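Local coordinates for ThermoDBP-single stranded DNA binding protein (Thermoproteus tenax, PDB 3TEK), which binds single-stranded DNA and probably takes the place of the canonical single-stranded DNA-binding protein in the Thermoproteales, at residues A[35-40]-A[99-104]. Numbering follows the deposited sequence.
Sequences TSAGRL and WFFEEA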
loop_
_atom_site.group_PDB
_atom_site.type_symbol
_atom_site.label_atom_id
_atom_site.label_comp_id
_atom_site.label_asym_id
_atom_site.label_seq_id
_atom_site.Cartn_x
_atom_site.Cartn_y
_atom_site.Cartn_z
ATOM N N THR A 35 -10.298 8.201 -0.218
ATOM C CA THR A 35 -10.648 7.551 -1.482
ATOM C C THR A 35 -11.935 6.734 -1.336
ATOM O O THR A 35 -12.581 6.781 -0.300
ATOM C CB THR A 35 -9.500 6.661 -1.979
ATOM O OG1 THR A 35 -9.814 6.138 -3.277
ATOM C CG2 THR A 35 -9.234 5.520 -1.018
ATOM N N SER A 36 -12.304 6.008 -2.376
ATOM C CA SER A 36 -13.474 5.140 -2.326
ATOM C C SER A 36 -13.018 3.810 -2.849
ATOM O O SER A 36 -11.917 3.731 -3.435
ATOM C CB SER A 36 -14.605 5.675 -3.210
ATOM O OG SER A 36 -14.214 5.707 -4.577
ATOM N N ALA A 37 -13.849 2.783 -2.628
ATOM C CA ALA A 37 -13.572 1.405 -3.080
ATOM C C ALA A 37 -13.411 1.311 -4.595
ATOM O O ALA A 37 -12.457 0.715 -5.086
ATOM C CB ALA A 37 -14.662 0.436 -2.611
ATOM N N GLY A 38 -14.337 1.916 -5.332
ATOM C CA GLY A 38 -14.244 1.976 -6.778
ATOM C C GLY A 38 -12.921 2.562 -7.270
ATOM O O GLY A 38 -12.314 2.036 -8.208
ATOM N N ARG A 39 -12.485 3.665 -6.668
ATOM C CA ARG A 39 -11.242 4.331 -7.093
ATOM C C ARG A 39 -10.030 3.508 -6.750
ATOM O O ARG A 39 -9.120 3.352 -7.554
ATOM C CB ARG A 39 -11.070 5.688 -6.413
ATOM C CG ARG A 39 -12.033 6.775 -6.857
ATOM C CD ARG A 39 -11.677 8.115 -6.177
ATOM N NE ARG A 39 -10.237 8.404 -6.180
ATOM C CZ ARG A 39 -9.526 8.804 -7.234
ATOM N NH1 ARG A 39 -10.093 8.979 -8.426
ATOM N NH2 ARG A 39 -8.222 9.031 -7.093
ATOM N N LEU A 40 -10.021 2.988 -5.532
ATOM C CA LEU A 40 -8.833 2.331 -5.007
ATOM C C LEU A 40 -8.689 0.899 -5.526
ATOM O O LEU A 40 -7.599 0.499 -5.955
ATOM C CB LEU A 40 -8.849 2.330 -3.477
ATOM C CG LEU A 40 -7.656 1.627 -2.810
ATOM C CD1 LEU A 40 -6.304 2.312 -3.095
ATOM C CD2 LEU A 40 -7.963 1.500 -1.308
ATOM N N TRP A 99 -9.621 -7.989 3.193
ATOM C CA TRP A 99 -9.813 -7.347 4.476
ATOM C C TRP A 99 -10.901 -6.243 4.409
ATOM O O TRP A 99 -11.748 -6.174 5.302
ATOM C CB TRP A 99 -8.490 -6.771 4.988
ATOM C CG TRP A 99 -8.688 -5.948 6.174
ATOM C CD1 TRP A 99 -8.855 -6.389 7.448
ATOM C CD2 TRP A 99 -8.791 -4.520 6.216
ATOM N NE1 TRP A 99 -9.052 -5.317 8.292
ATOM C CE2 TRP A 99 -9.019 -4.159 7.563
ATOM C CE3 TRP A 99 -8.707 -3.517 5.251
ATOM C CZ2 TRP A 99 -9.158 -2.818 7.978
ATOM C CZ3 TRP A 99 -8.825 -2.188 5.652
ATOM C CH2 TRP A 99 -9.064 -1.853 7.004
ATOM N N PHE A 100 -10.879 -5.409 3.364
ATOM C CA PHE A 100 -11.823 -4.276 3.279
ATOM C C PHE A 100 -13.243 -4.755 3.109
ATOM O O PHE A 100 -14.132 -4.328 3.806
ATOM C CB PHE A 100 -11.508 -3.356 2.115
ATOM C CG PHE A 100 -12.479 -2.218 1.985
ATOM C CD1 PHE A 100 -12.391 -1.119 2.825
ATOM C CD2 PHE A 100 -13.504 -2.272 1.065
ATOM C CE1 PHE A 100 -13.302 -0.045 2.718
ATOM C CE2 PHE A 100 -14.440 -1.218 0.942
ATOM C CZ PHE A 100 -14.341 -0.101 1.770
ATOM N N PHE A 101 -13.450 -5.667 2.174
ATOM C CA PHE A 101 -14.792 -6.106 1.877
ATOM C C PHE A 101 -15.324 -7.087 2.882
ATOM O O PHE A 101 -16.501 -7.051 3.185
ATOM C CB PHE A 101 -14.882 -6.666 0.468
ATOM C CG PHE A 101 -14.858 -5.611 -0.574
ATOM C CD1 PHE A 101 -15.969 -4.803 -0.772
ATOM C CD2 PHE A 101 -13.711 -5.391 -1.341
ATOM C CE1 PHE A 101 -15.957 -3.800 -1.721
ATOM C CE2 PHE A 101 -13.695 -4.405 -2.311
ATOM C CZ PHE A 101 -14.813 -3.595 -2.498
ATOM N N GLU A 102 -14.474 -7.954 3.408
ATOM C CA GLU A 102 -14.954 -9.047 4.251
ATOM C C GLU A 102 -14.875 -8.761 5.749
ATOM O O GLU A 102 -15.555 -9.429 6.530
ATOM C CB GLU A 102 -14.214 -10.337 3.934
ATOM C CG GLU A 102 -14.411 -10.784 2.500
ATOM C CD GLU A 102 -13.862 -12.173 2.200
ATOM O OE1 GLU A 102 -13.705 -12.482 0.995
ATOM O OE2 GLU A 102 -13.596 -12.953 3.143
ATOM N N GLU A 103 -14.051 -7.788 6.151
ATOM C CA GLU A 103 -13.936 -7.429 7.557
ATOM C C GLU A 103 -14.334 -5.976 7.815
ATOM O O GLU A 103 -15.210 -5.715 8.623
ATOM C CB GLU A 103 -12.526 -7.711 8.078
ATOM C CG GLU A 103 -12.185 -9.192 8.178
ATOM C CD GLU A 103 -10.713 -9.419 8.477
ATOM O OE1 GLU A 103 -9.978 -9.919 7.592
ATOM O OE2 GLU A 103 -10.277 -9.076 9.593
ATOM N N ALA A 104 -13.684 -5.024 7.157
ATOM C CA ALA A 104 -13.978 -3.588 7.421
ATOM C C ALA A 104 -15.445 -3.190 7.129
ATOM O O ALA A 104 -16.115 -2.555 7.961
ATOM C CB ALA A 104 -13.032 -2.691 6.646
#
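The methyl group of Ala-37 meets two phenylalanine rings, approaching both obliquely, and this small apolar cluster makes up the whole contact between 35-40 and 99-104. Ala-37 CB lies 3.9 Å from Phe-100 CE2 and 4.0 Å from Phe-101 CZ. The buried surface is correspondingly modest, 81 Å² over both sides, and the nearest CA atoms, those of Ala-37 and Phe-100, remain 8.7 Å apart.

Aromatic packing within 99-104 sets up the receiving surface. Phe-100 has CG anti to its backbone N (chi1 178°), whereas the CG of Phe-101 is anti to its carbonyl carbon (chi1 -75°), and these different first torsions bring consecutive rings together. Phe-100 CD2 stands 3.7 Å above the plane of the Phe-101 ring, over its centre, while Phe-101 CD2 lies in the plane of the Phe-100 ring at its edge: an edge-to-face arrangement. Phe-100 also meets the ring of Phe-116 and touches Leu-110, which ties the buried member of the pair to the fold beyond the helix.

Between the two segments there is no polar bond; the hydrogen bonds near the contact lie within each segment or lead to other parts of the chain, as does the salt bridge from Arg-39 NH2 to Glu-51 OE2. Ser-36 is the N-cap of helix 37-41, its OG accepting a weak bond from Arg-39 N at 3.4 Å; Ala-37, the first residue after this cap, lies in the first turn. In helix 83-108, Trp-99 O receives both Glu-103 N and Ala-104 N, each at 2.9 Å, the second bond marking a pi-type widening.

The contact thus joins the start of a short helix to the later part of the long helix 83-108. With a single methyl against one carbon of each of two rings, its chemistry implies dispersion and burial of hydrophobic surface rather than directional bonding.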